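Local coordinates for FERM, RhoGEF and pleckstrin domain protein 2 (PDB 6D21) that probably acts as a guanine nucleotide exchange factor activating RAC1, this chain being the three-lobed FERM domain of a longer protein tied to membrane targeting, at residues G26-L29 and L30-F34; E117-A120 and A121-S125; Q157-I160 and M161-R165; L186-G190 and V191-P195; Q214-G218 and H219-N223. All coordinates share one frame; numbering follows the deposited sequence.

Overall arrangement
The five contacts sample all three lobes of the FERM domain and illustrate how local chemistry follows place in a fold. Contact 1 lies in the N-terminal lobe, about 34 Å from contact 2, centre to centre. Contacts 2 and 3 belong to neighbouring helices of the central lobe, touch each other and lie with centres about 9 Å apart. Contact 4 is a loop leading from that lobe into the PH-like sheet, and it touches contact 5, a hairpin on the edge of the sheet. Contacts 1 to 3 rely on helical backbone bonds, each partly buried against its neighbours; contact 4, nearest the chain's centre, mixes water, guanidinium and sulfur, while contact 5 is the most exposed.

Contact 1 of 5, residues G26-L29 and L30-F34; sequences GQLL and LSDVF
Leu30 folds back over the preceding turn of its helix toward Gly26 and Gln27. Its CB sits 3.6 Å from Gln27 O, CG lies 3.7 Å from Gly26 O, and the CD1 tip runs on past the same carbonyl oxygen, 3.8 Å away, toward Gln27 OE1. This course follows from chi1 of -82°, which leaves CG beside the backbone N. The side chain of Gln27 crosses that of Leu30 at about a right angle. From Ser31, the next residue, two donors grip Gln27 O: its N (2.9 Å) and its OG (3.0 Å) arrive from opposite faces of the carbonyl plane, tying the serine hydroxyl to the helix backbone. On the buried flank Leu29 CD1 meets Val33 CG2 at 4.2 Å, and both side chains rest on Leu47. Asp32, whose N bonds to Leu28 O, turns its carboxylate to a salt bridge with Arg35. The apolar flank of helix 26-36 packs on strands 3-9, 15-21 and 45-50, the helix-on-sheet arrangement of the ubiquitin-like beta-grasp fold of FERM N-terminal lobes.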
loop_
_atom_site.group_PDB
_atom_site.type_symbol
_atom_site.label_atom_id
_atom_site.label_comp_id
_atom_site.label_asym_id
_atom_site.label_seq_id
_atom_site.Cartn_x
_atom_site.Cartn_y
_atom_site.Cartn_z
ATOM N N GLY A 26 -12.763 -10.844 -11.324
ATOM C CA GLY A 26 -12.163 -10.314 -10.119
ATOM C C GLY A 26 -13.104 -9.317 -9.459
ATOM O O GLY A 26 -13.115 -9.172 -8.233
ATOM N N GLN A 27 -13.913 -8.643 -10.280
ATOM C CA GLN A 27 -14.775 -7.563 -9.799
ATOM C C GLN A 27 -15.854 -8.076 -8.839
ATOM O O GLN A 27 -16.204 -7.402 -7.875
ATOM C CB GLN A 27 -15.440 -6.844 -10.974
ATOM C CG GLN A 27 -16.232 -5.598 -10.548
ATOM C CD GLN A 27 -15.363 -4.587 -9.805
ATOM O OE1 GLN A 27 -14.389 -4.073 -10.352
ATOM N NE2 GLN A 27 -15.706 -4.312 -8.551
ATOM N N LEU A 28 -16.371 -9.269 -9.119
ATOM C CA LEU A 28 -17.386 -9.902 -8.280
ATOM C C LEU A 28 -16.847 -10.157 -6.869
ATOM O O LEU A 28 -17.520 -9.858 -5.879
ATOM C CB LEU A 28 -17.875 -11.211 -8.922
ATOM C CG LEU A 28 -19.072 -11.944 -8.314
ATOM C CD1 LEU A 28 -20.285 -11.030 -8.162
ATOM C CD2 LEU A 28 -19.404 -13.149 -9.160
ATOM N N LEU A 29 -15.631 -10.691 -6.773
ATOM C CA LEU A 29 -15.018 -10.930 -5.474
ATOM C C LEU A 29 -14.775 -9.610 -4.719
ATOM O O LEU A 29 -15.034 -9.519 -3.520
ATOM C CB LEU A 29 -13.708 -11.696 -5.635
ATOM C CG LEU A 29 -12.927 -11.971 -4.349
ATOM C CD1 LEU A 29 -13.765 -12.828 -3.387
ATOM C CD2 LEU A 29 -11.598 -12.645 -4.673
ATOM N N LEU A 30 -14.253 -8.604 -5.423
ATOM C CA LEU A 30 -14.050 -7.271 -4.842
ATOM C C LEU A 30 -15.342 -6.705 -4.289
ATOM O O LEU A 30 -15.374 -6.186 -3.163
ATOM C CB LEU A 30 -13.480 -6.296 -5.878
ATOM C CG LEU A 30 -11.978 -6.262 -6.183
ATOM C CD1 LEU A 30 -11.746 -5.688 -7.571
ATOM C CD2 LEU A 30 -11.228 -5.435 -5.155
ATOM N N SER A 31 -16.407 -6.795 -5.083
ATOM C CA SER A 31 -17.703 -6.278 -4.662
ATOM C C SER A 31 -18.232 -7.005 -3.434
ATOM O O SER A 31 -18.732 -6.371 -2.509
ATOM C CB SER A 31 -18.723 -6.381 -5.800
ATOM O OG SER A 31 -18.311 -5.560 -6.881
ATOM N N ASP A 32 -18.126 -8.333 -3.429
ATOM C CA ASP A 32 -18.576 -9.124 -2.294
ATOM C C ASP A 32 -17.772 -8.806 -1.030
ATOM O O ASP A 32 -18.329 -8.777 0.069
ATOM C CB ASP A 32 -18.493 -10.621 -2.611
ATOM C CG ASP A 32 -19.557 -11.068 -3.595
ATOM O OD1 ASP A 32 -20.479 -10.269 -3.892
ATOM O OD2 ASP A 32 -19.480 -12.222 -4.071
ATOM N N VAL A 33 -16.470 -8.569 -1.179
ATOM C CA VAL A 33 -15.645 -8.199 -0.029
ATOM C C VAL A 33 -16.076 -6.826 0.499
ATOM O O VAL A 33 -16.290 -6.655 1.708
ATOM C CB VAL A 33 -14.120 -8.173 -0.368
ATOM C CG1 VAL A 33 -13.329 -7.500 0.749
ATOM C CG2 VAL A 33 -13.582 -9.602 -0.629
ATOM N N PHE A 34 -16.184 -5.850 -0.395
ATOM C CA PHE A 34 -16.647 -4.507 -0.017
ATOM C C PHE A 34 -18.032 -4.559 0.680
ATOM O O PHE A 34 -18.266 -3.866 1.673
ATOM C CB PHE A 34 -16.697 -3.574 -1.250
ATOM C CG PHE A 34 -15.352 -3.372 -1.926
ATOM C CD1 PHE A 34 -14.168 -3.490 -1.205
ATOM C CD2 PHE A 34 -15.275 -3.083 -3.282
ATOM C CE1 PHE A 34 -12.915 -3.316 -1.827
ATOM C CE2 PHE A 34 -14.039 -2.904 -3.907
ATOM C CZ PHE A 34 -12.858 -3.026 -3.186
#

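Contact 2 of 5, residues E117-A120 and A121-S125; sequences ENTA and ALLAS
Leu123 carries its CG beside its own backbone N (chi1 -72°), which points the side chain back along the helix toward Thr119; there CG lies 3.5 Å from Thr119 O and CD1 4.2 Å from Thr119 CG2. Thr119 turns that methyl anti to its nitrogen, toward the leucine. The setting is the start of helix 117-132 in the all-helical central lobe of the FERM domain. Regular i to i+4 bonding runs through it: Leu123 N points at Thr119 O almost without a bend, 177° at the hydrogen, whereas Leu122 N meets Asn118 O at a less favourable 146°. The apolar patch begun by the threonine methyl and Leu123 is continued by Leu186 of the loop beyond helix 172-183, and Leu123 also touches Val179 and Ile182 of that helix. A different flank is made of alanines. Ala121 CB lies 3.5 Å from Glu117 O and Ala124 CB 3.4 Å from Ala120 O, and such short side chains let helix 157-164 come close, Ile160 resting on Ala124. Past them Ser125, also hydrogen-bonded to His167, donates OG to Leu122 O at 2.8 Å.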
loop_
_atom_site.group_PDB
_atom_site.type_symbol
_atom_site.label_atom_id
_atom_site.label_comp_id
_atom_site.label_asym_id
_atom_site.label_seq_id
_atom_site.Cartn_x
_atom_site.Cartn_y
_atom_site.Cartn_z
ATOM N N GLU A 117 13.754 5.614 13.633
ATOM C CA GLU A 117 13.309 4.844 14.784
ATOM C C GLU A 117 12.312 5.631 15.649
ATOM O O GLU A 117 11.316 5.081 16.106
ATOM C CB GLU A 117 14.520 4.420 15.614
ATOM C CG GLU A 117 14.184 3.707 16.904
ATOM C CD GLU A 117 15.420 3.394 17.725
ATOM O OE1 GLU A 117 15.392 3.640 18.949
ATOM O OE2 GLU A 117 16.414 2.905 17.143
ATOM N N ASN A 118 12.589 6.911 15.882
ATOM C CA ASN A 118 11.688 7.745 16.687
ATOM C C ASN A 118 10.295 7.910 16.065
ATOM O O ASN A 118 9.277 7.913 16.764
ATOM C CB ASN A 118 12.338 9.109 16.930
ATOM C CG ASN A 118 13.393 9.051 18.017
ATOM O OD1 ASN A 118 13.714 7.976 18.522
ATOM N ND2 ASN A 118 13.931 10.201 18.388
ATOM N N THR A 119 10.249 8.032 14.744
ATOM C CA THR A 119 8.971 8.110 14.051
ATOM C C THR A 119 8.226 6.778 14.104
ATOM O O THR A 119 6.995 6.742 14.276
ATOM C CB THR A 119 9.153 8.536 12.587
ATOM O OG1 THR A 119 9.720 9.848 12.557
ATOM C CG2 THR A 119 7.793 8.558 11.856
ATOM N N ALA A 120 8.962 5.680 13.940
ATOM C CA ALA A 120 8.367 4.353 14.075
ATOM C C ALA A 120 7.743 4.194 15.448
ATOM O O ALA A 120 6.611 3.722 15.579
ATOM C CB ALA A 120 9.408 3.254 13.849
ATOM N N ALA A 121 8.500 4.584 16.468
ATOM C CA ALA A 121 8.038 4.458 17.850
ATOM C C ALA A 121 6.769 5.292 18.092
ATOM O O ALA A 121 5.852 4.867 18.793
ATOM C CB ALA A 121 9.145 4.872 18.809
ATOM N N LEU A 122 6.720 6.473 17.487
ATOM C CA LEU A 122 5.586 7.372 17.640
ATOM C C LEU A 122 4.332 6.805 16.959
ATOM O O LEU A 122 3.255 6.788 17.551
ATOM C CB LEU A 122 5.926 8.740 17.074
ATOM C CG LEU A 122 4.752 9.712 17.054
ATOM C CD1 LEU A 122 4.306 10.024 18.479
ATOM C CD2 LEU A 122 5.131 10.978 16.278
ATOM N N LEU A 123 4.484 6.316 15.731
ATOM C CA LEU A 123 3.394 5.607 15.061
ATOM C C LEU A 123 2.927 4.411 15.902
ATOM O O LEU A 123 1.729 4.212 16.116
ATOM C CB LEU A 123 3.826 5.136 13.659
ATOM C CG LEU A 123 3.973 6.223 12.594
ATOM C CD1 LEU A 123 4.729 5.709 11.377
ATOM C CD2 LEU A 123 2.574 6.748 12.179
ATOM N N ALA A 124 3.868 3.612 16.391
ATOM C CA ALA A 124 3.499 2.442 17.178
ATOM C C ALA A 124 2.752 2.847 18.464
ATOM O O ALA A 124 1.816 2.161 18.893
ATOM C CB ALA A 124 4.746 1.614 17.516
ATOM N N SER A 125 3.160 3.965 19.069
ATOM C CA SER A 125 2.546 4.404 20.327
ATOM C C SER A 125 1.083 4.782 20.116
ATOM O O SER A 125 0.252 4.525 20.976
ATOM C CB SER A 125 3.314 5.573 20.947
ATOM O OG SER A 125 3.044 6.806 20.301
#

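Contact 3 of 5, residues Q157-I160 and M161-R165; sequences QEKI and MELHR
Met161 and Glu158 cross obliquely, the terminal CE of the thioether reaching the carboxylate 3.2 Å from Glu158 OE2. Both belong to helix 157-164, a short helix of the central FERM lobe packed on helices 117-132 and 137-146. The methionine runs back toward the N-terminal end of the helix: CG is 3.5 Å from Gln157 O, and a bend at chi3 (-66°) brings CE to 3.4 Å from the same oxygen. Glu158 is bent at chi2 (-51°), which curls its carboxylate round to meet the methyl group. The encounter is one of packing; the carboxylate has a weak, long ion pair with Arg141, a residue that Met161 also touches. On another flank Lys159 leans across Leu163, its last methylene, CE, 3.9 Å from Leu163 CD1, while Leu163 CG sits 3.3 Å from Lys159 O. Ile160 belongs to the buried side, against Ala124 and Leu150. Near the end of the helix His164, hydrogen-bonded to Asp140 and to Gly133 O, places CB 3.4 Å from Ile160 O and donates its backbone N to that oxygen at 3.0 Å.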
loop_
_atom_site.group_PDB
_atom_site.type_symbol
_atom_site.label_atom_id
_atom_site.label_comp_id
_atom_site.label_asym_id
_atom_site.label_seq_id
_atom_site.Cartn_x
_atom_site.Cartn_y
_atom_site.Cartn_z
ATOM N N GLN A 157 10.948 -0.679 22.489
ATOM C CA GLN A 157 9.712 -0.863 23.235
ATOM C C GLN A 157 9.576 0.170 24.346
ATOM O O GLN A 157 8.482 0.670 24.588
ATOM C CB GLN A 157 9.626 -2.291 23.797
ATOM C CG GLN A 157 9.381 -3.317 22.690
ATOM C CD GLN A 157 9.203 -4.746 23.185
ATOM O OE1 GLN A 157 8.526 -5.560 22.539
ATOM N NE2 GLN A 157 9.815 -5.062 24.319
ATOM N N GLU A 158 10.683 0.504 25.003
ATOM C CA GLU A 158 10.657 1.518 26.060
ATOM C C GLU A 158 10.219 2.877 25.510
ATOM O O GLU A 158 9.417 3.577 26.124
ATOM C CB GLU A 158 12.026 1.641 26.728
ATOM C CG GLU A 158 12.447 0.405 27.515
ATOM C CD GLU A 158 11.387 -0.057 28.502
ATOM O OE1 GLU A 158 10.959 0.762 29.343
ATOM O OE2 GLU A 158 10.982 -1.240 28.437
ATOM N N LYS A 159 10.745 3.248 24.350
ATOM C CA LYS A 159 10.352 4.503 23.727
ATOM C C LYS A 159 8.892 4.502 23.308
ATOM O O LYS A 159 8.197 5.512 23.446
ATOM C CB LYS A 159 11.207 4.807 22.508
ATOM C CG LYS A 159 11.065 6.250 22.099
ATOM C CD LYS A 159 11.662 6.546 20.755
ATOM C CE LYS A 159 11.261 7.951 20.350
ATOM N NZ LYS A 159 11.771 8.955 21.334
ATOM N N ILE A 160 8.438 3.378 22.768
ATOM C CA ILE A 160 7.040 3.233 22.411
ATOM C C ILE A 160 6.138 3.483 23.617
ATOM O O ILE A 160 5.144 4.196 23.507
ATOM C CB ILE A 160 6.757 1.841 21.824
ATOM C CG1 ILE A 160 7.413 1.704 20.443
ATOM C CG2 ILE A 160 5.268 1.590 21.682
ATOM C CD1 ILE A 160 7.253 0.331 19.833
ATOM N N MET A 161 6.499 2.925 24.773
ATOM C CA MET A 161 5.648 3.036 25.960
ATOM C C MET A 161 5.719 4.439 26.542
ATOM O O MET A 161 4.706 5.004 26.948
ATOM C CB MET A 161 6.040 1.989 27.011
ATOM C CG MET A 161 5.599 0.567 26.654
ATOM S SD MET A 161 6.115 -0.680 27.853
ATOM C CE MET A 161 7.899 -0.627 27.677
ATOM N N GLU A 162 6.925 4.991 26.575
ATOM C CA GLU A 162 7.145 6.366 26.990
ATOM C C GLU A 162 6.230 7.313 26.216
ATOM O O GLU A 162 5.518 8.126 26.806
ATOM C CB GLU A 162 8.619 6.745 26.793
ATOM C CG GLU A 162 9.006 8.126 27.274
ATOM C CD GLU A 162 10.494 8.418 27.087
ATOM O OE1 GLU A 162 11.218 7.571 26.512
ATOM O OE2 GLU A 162 10.939 9.501 27.525
ATOM N N LEU A 163 6.232 7.194 24.893
ATOM C CA LEU A 163 5.389 8.040 24.060
ATOM C C LEU A 163 3.892 7.763 24.273
ATOM O O LEU A 163 3.067 8.672 24.182
ATOM C CB LEU A 163 5.750 7.858 22.588
ATOM C CG LEU A 163 7.130 8.377 22.189
ATOM C CD1 LEU A 163 7.431 8.035 20.733
ATOM C CD2 LEU A 163 7.202 9.880 22.419
ATOM N N HIS A 164 3.548 6.509 24.550
ATOM C CA HIS A 164 2.155 6.130 24.780
ATOM C C HIS A 164 1.576 6.819 26.037
ATOM O O HIS A 164 0.369 6.978 26.160
ATOM C CB HIS A 164 2.042 4.608 24.896
ATOM C CG HIS A 164 0.645 4.109 25.097
ATOM N ND1 HIS A 164 0.371 2.886 25.672
ATOM C CD2 HIS A 164 -0.556 4.661 24.800
ATOM C CE1 HIS A 164 -0.937 2.703 25.716
ATOM N NE2 HIS A 164 -1.523 3.768 25.194
ATOM N N ARG A 165 2.441 7.242 26.955
ATOM C CA ARG A 165 2.001 7.971 28.156
ATOM C C ARG A 165 1.368 9.321 27.808
ATOM O O ARG A 165 0.606 9.876 28.599
ATOM C CB ARG A 165 3.175 8.188 29.130
ATOM C CG ARG A 165 3.697 6.908 29.784
ATOM C CD ARG A 165 4.794 7.192 30.802
ATOM N NE ARG A 165 4.432 6.729 32.141
ATOM C CZ ARG A 165 4.223 7.528 33.186
ATOM N NH1 ARG A 165 4.338 8.845 33.056
ATOM N NH2 ARG A 165 3.893 7.011 34.364
#

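Contact 4 of 5, residues L186-G190 and V191-P195; sequences LEMFG and VRFHP
Met188 O is held by two groups: Val191 N donates to it at 3.1 Å from well above the carbonyl plane, and a water donates at 2.9 Å. The first bond closes a type II beta turn from Met188 to Val191, in which Gly190 takes a positive phi of 76°, readily adopted without a side chain. The same water links weakly to Arg192 NH1, meeting the guanidinium at its edge and in its plane. NH1 also donates to Val191 O at 2.9 Å; this acceptor too lies in the guanidinium plane, although the nitrogen stands above the carbonyl plane. A bend at chi2 (88°) turns the arginine back over the turn, where Gly190 CA lies over one face of the guanidinium. NH2 forms a salt bridge with Asp107 of helix 94-110. Were Arg192 replaced by an alanine, Asp107 would probably lose its charge partner and Val191 O the NH1 donor. On the apolar side Met188, bent at chi2 and chi3, brings CE to 3.7 Å from Phe193 CZ and 4.1 Å from Val191 CG1; its sulfur makes an oblique Met-aromatic contact, 4.9 Å from the ring centroid. The salt bridge thus ties the passage from the central lobe into the PH-like sheet to helix 94-110, while the hydrogen bonds and the Met188 packing hold the turn against the residues that follow it.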
loop_
_atom_site.group_PDB
_atom_site.type_symbol
_atom_site.label_atom_id
_atom_site.label_comp_id
_atom_site.label_asym_id
_atom_site.label_seq_id
_atom_site.Cartn_x
_atom_site.Cartn_y
_atom_site.Cartn_z
ATOM N N LEU A 186 5.497 11.351 5.625
ATOM C CA LEU A 186 6.733 10.594 5.446
ATOM C C LEU A 186 7.006 10.333 3.976
ATOM O O LEU A 186 6.092 10.062 3.199
ATOM C CB LEU A 186 6.669 9.264 6.195
ATOM C CG LEU A 186 6.416 9.441 7.695
ATOM C CD1 LEU A 186 6.229 8.080 8.358
ATOM C CD2 LEU A 186 7.585 10.234 8.341
ATOM N N GLU A 187 8.278 10.396 3.611
ATOM C CA GLU A 187 8.700 10.208 2.233
ATOM C C GLU A 187 8.285 8.856 1.672
ATOM O O GLU A 187 7.958 8.741 0.487
ATOM C CB GLU A 187 10.220 10.364 2.141
ATOM C CG GLU A 187 10.778 10.379 0.742
ATOM C CD GLU A 187 12.283 10.582 0.736
ATOM O OE1 GLU A 187 12.732 11.642 0.257
ATOM O OE2 GLU A 187 13.012 9.688 1.222
ATOM N N MET A 188 8.284 7.826 2.519
ATOM C CA MET A 188 7.968 6.485 2.052
ATOM C C MET A 188 6.481 6.089 2.137
ATOM O O MET A 188 6.128 4.956 1.818
ATOM C CB MET A 188 8.795 5.458 2.831
ATOM C CG MET A 188 10.277 5.573 2.521
ATOM S SD MET A 188 10.561 5.075 0.804
ATOM C CE MET A 188 10.356 3.301 0.958
ATOM N N PHE A 189 5.629 6.996 2.596
ATOM C CA PHE A 189 4.204 6.715 2.708
ATOM C C PHE A 189 3.593 6.415 1.344
ATOM O O PHE A 189 3.697 7.226 0.428
ATOM C CB PHE A 189 3.468 7.889 3.350
ATOM C CG PHE A 189 1.954 7.743 3.347
ATOM C CD1 PHE A 189 1.332 6.775 4.125
ATOM C CD2 PHE A 189 1.164 8.566 2.563
ATOM C CE1 PHE A 189 -0.054 6.642 4.123
ATOM C CE2 PHE A 189 -0.229 8.442 2.560
ATOM C CZ PHE A 189 -0.828 7.489 3.341
ATOM N N GLY A 190 2.954 5.255 1.222
ATOM C CA GLY A 190 2.294 4.867 -0.022
ATOM C C GLY A 190 3.275 4.416 -1.101
ATOM O O GLY A 190 2.879 4.070 -2.209
ATOM N N VAL A 191 4.565 4.398 -0.780
ATOM C CA VAL A 191 5.569 4.090 -1.802
ATOM C C VAL A 191 5.716 2.571 -2.044
ATOM O O VAL A 191 5.833 1.782 -1.095
ATOM C CB VAL A 191 6.937 4.701 -1.417
ATOM C CG1 VAL A 191 8.043 4.182 -2.319
ATOM C CG2 VAL A 191 6.868 6.220 -1.462
ATOM N N ARG A 192 5.678 2.167 -3.311
ATOM C CA ARG A 192 5.998 0.791 -3.689
ATOM C C ARG A 192 7.036 0.776 -4.810
ATOM O O ARG A 192 6.769 1.232 -5.923
ATOM C CB ARG A 192 4.746 0.018 -4.114
ATOM C CG ARG A 192 3.965 -0.596 -2.937
ATOM C CD ARG A 192 2.986 0.410 -2.422
ATOM N NE ARG A 192 2.129 -0.058 -1.335
ATOM C CZ ARG A 192 2.366 0.153 -0.042
ATOM N NH1 ARG A 192 3.463 0.803 0.356
ATOM N NH2 ARG A 192 1.486 -0.272 0.854
ATOM N N PHE A 193 8.212 0.233 -4.506
ATOM C CA PHE A 193 9.346 0.279 -5.421
ATOM C C PHE A 193 9.223 -0.711 -6.566
ATOM O O PHE A 193 8.805 -1.846 -6.381
ATOM C CB PHE A 193 10.661 0.008 -4.677
ATOM C CG PHE A 193 11.156 1.168 -3.853
ATOM C CD1 PHE A 193 10.704 2.458 -4.089
ATOM C CD2 PHE A 193 12.080 0.963 -2.843
ATOM C CE1 PHE A 193 11.173 3.521 -3.340
ATOM C CE2 PHE A 193 12.548 2.022 -2.090
ATOM C CZ PHE A 193 12.089 3.302 -2.333
ATOM N N HIS A 194 9.601 -0.250 -7.750
ATOM C CA HIS A 194 9.816 -1.101 -8.904
ATOM C C HIS A 194 11.260 -0.872 -9.327
ATOM O O HIS A 194 11.582 0.199 -9.827
ATOM C CB HIS A 194 8.830 -0.760 -10.041
ATOM C CG HIS A 194 7.387 -0.894 -9.652
ATOM N ND1 HIS A 194 6.749 0.007 -8.823
ATOM C CD2 HIS A 194 6.458 -1.825 -9.980
ATOM C CE1 HIS A 194 5.491 -0.363 -8.658
ATOM N NE2 HIS A 194 5.290 -1.475 -9.345
ATOM N N PRO A 195 12.144 -1.861 -9.091
ATOM C CA PRO A 195 13.576 -1.674 -9.364
ATOM C C PRO A 195 13.871 -1.539 -10.848
ATOM O O PRO A 195 13.177 -2.152 -11.660
ATOM C CB PRO A 195 14.230 -2.954 -8.810
ATOM C CG PRO A 195 13.205 -3.598 -7.982
ATOM C CD PRO A 195 11.868 -3.201 -8.554
HETATM O O HOH W 1 5.257 2.278 2.311
HETATM O O HOH W 2 4.295 4.018 -5.214
#

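Contact 5 of 5, residues Q214-G218 and H219-N223; sequences QVFQG and HTKIN
Phe216 lays one ring face against the aliphatic chain of Lys221, whose CG stands 4.1 Å from the ring centroid in a CH-pi contact displaced toward the rim. Lys221 CB comes to 3.5 Å from Phe216 CE2, and NZ shares a water with Gln214 NE2. CG anti to the backbone N (chi1 -172°) sets the lysine over the ring, and a bend at chi3 fits the return of CE to Phe216 CZ. Beyond this pair the backbone fixes the spacing. Phe216 and Lys221 form a non-hydrogen-bonded antiparallel pair in the hairpin of strands 212-217 and 220-226, at one edge of the PH-like beta-sheet. A type II' turn closes it, with Gly218 at positive phi. Gln217 O accepts both Thr220 N, from above the carbonyl plane, and Thr220 OG1, in that plane at 2.9 Å. At the other end a classic beta bulge sets Ile222 and Asn223 opposite Val215: Val215 O takes Ile222 N at 2.8 Å and, weakly, Asn223 N. Ile222 CG1 packs on Gln217 CB at 3.6 Å. Further out, the Phe216 ring meets that of Phe193, their planes at about 55°, and its side chain touches Asn205. A serine in place of Phe216 would probably open a gap beside the Phe193 ring and leave the lysine methylenes without their flat support. The backbone of Phe216 bonds to Asn205 on strand 203-209.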
loop_
_atom_site.group_PDB
_atom_site.type_symbol
_atom_site.label_atom_id
_atom_site.label_comp_id
_atom_site.label_asym_id
_atom_site.label_seq_id
_atom_site.Cartn_x
_atom_site.Cartn_y
_atom_site.Cartn_z
ATOM N N GLN A 214 7.789 8.904 -9.388
ATOM C CA GLN A 214 8.934 9.219 -8.549
ATOM C C GLN A 214 10.113 8.327 -8.888
ATOM O O GLN A 214 9.944 7.205 -9.358
ATOM C CB GLN A 214 8.591 9.067 -7.074
ATOM C CG GLN A 214 7.561 10.033 -6.595
ATOM C CD GLN A 214 6.843 9.515 -5.367
ATOM O OE1 GLN A 214 6.825 8.313 -5.108
ATOM N NE2 GLN A 214 6.241 10.420 -4.605
ATOM N N VAL A 215 11.309 8.849 -8.643
ATOM C CA VAL A 215 12.534 8.117 -8.883
ATOM C C VAL A 215 13.337 8.084 -7.599
ATOM O O VAL A 215 13.615 9.133 -7.001
ATOM C CB VAL A 215 13.379 8.753 -10.000
ATOM C CG1 VAL A 215 14.640 7.934 -10.221
ATOM C CG2 VAL A 215 12.570 8.857 -11.279
ATOM N N PHE A 216 13.700 6.882 -7.167
ATOM C CA PHE A 216 14.493 6.733 -5.957
ATOM C C PHE A 216 15.830 6.103 -6.248
ATOM O O PHE A 216 15.934 5.216 -7.089
ATOM C CB PHE A 216 13.763 5.878 -4.934
ATOM C CG PHE A 216 12.611 6.562 -4.273
ATOM C CD1 PHE A 216 11.363 6.591 -4.881
ATOM C CD2 PHE A 216 12.762 7.143 -3.023
ATOM C CE1 PHE A 216 10.292 7.200 -4.261
ATOM C CE2 PHE A 216 11.699 7.754 -2.393
ATOM C CZ PHE A 216 10.456 7.789 -3.011
ATOM N N GLN A 217 16.853 6.566 -5.541
ATOM C CA GLN A 217 18.133 5.873 -5.495
ATOM C C GLN A 217 18.303 5.412 -4.069
ATOM O O GLN A 217 18.477 6.233 -3.170
ATOM C CB GLN A 217 19.284 6.778 -5.925
ATOM C CG GLN A 217 20.598 6.055 -6.148
ATOM C CD GLN A 217 21.691 6.970 -6.680
ATOM O OE1 GLN A 217 21.483 8.174 -6.861
ATOM N NE2 GLN A 217 22.863 6.399 -6.938
ATOM N N GLY A 218 18.228 4.102 -3.851
ATOM C CA GLY A 218 18.129 3.588 -2.503
ATOM C C GLY A 218 16.797 4.044 -1.939
ATOM O O GLY A 218 15.765 3.829 -2.574
ATOM N N HIS A 219 16.814 4.683 -0.768
ATOM C CA HIS A 219 15.585 5.177 -0.140
ATOM C C HIS A 219 15.484 6.694 -0.190
ATOM O O HIS A 219 14.613 7.293 0.448
ATOM C CB HIS A 219 15.490 4.702 1.308
ATOM C CG HIS A 219 15.057 3.276 1.449
ATOM N ND1 HIS A 219 13.809 2.920 1.912
ATOM C CD2 HIS A 219 15.703 2.117 1.182
ATOM C CE1 HIS A 219 13.708 1.603 1.934
ATOM N NE2 HIS A 219 14.842 1.092 1.492
ATOM N N THR A 220 16.378 7.317 -0.949
ATOM C CA THR A 220 16.344 8.759 -1.110
ATOM C C THR A 220 15.762 9.108 -2.483
ATOM O O THR A 220 16.185 8.589 -3.515
ATOM C CB THR A 220 17.743 9.391 -0.933
ATOM O OG1 THR A 220 18.660 8.799 -1.854
ATOM C CG2 THR A 220 18.257 9.155 0.482
ATOM N N LYS A 221 14.766 9.980 -2.470
ATOM C CA LYS A 221 14.054 10.350 -3.675
ATOM C C LYS A 221 14.868 11.345 -4.473
ATOM O O LYS A 221 15.161 12.432 -3.989
ATOM C CB LYS A 221 12.691 10.935 -3.316
ATOM C CG LYS A 221 11.785 11.193 -4.503
ATOM C CD LYS A 221 10.605 12.076 -4.102
ATOM C CE LYS A 221 9.828 11.489 -2.932
ATOM N NZ LYS A 221 8.580 12.279 -2.650
ATOM N N ILE A 222 15.231 10.968 -5.695
ATOM C CA ILE A 222 16.027 11.828 -6.570
ATOM C C ILE A 222 15.180 12.769 -7.430
ATOM O O ILE A 222 15.660 13.817 -7.855
ATOM C CB ILE A 222 16.923 10.993 -7.512
ATOM C CG1 ILE A 222 17.575 9.852 -6.741
ATOM C CG2 ILE A 222 17.994 11.861 -8.143
ATOM C CD1 ILE A 222 18.514 10.335 -5.661
ATOM N N ASN A 223 13.924 12.407 -7.686
ATOM C CA ASN A 223 13.115 13.196 -8.613
ATOM C C ASN A 223 11.630 12.885 -8.599
ATOM O O ASN A 223 11.233 11.773 -8.285
ATOM C CB ASN A 223 13.639 13.012 -10.036
ATOM C CG ASN A 223 13.847 14.328 -10.745
ATOM O OD1 ASN A 223 13.000 15.224 -10.685
ATOM N ND2 ASN A 223 14.986 14.460 -11.411
HETATM O O HOH W 3 7.242 13.287 -4.898
#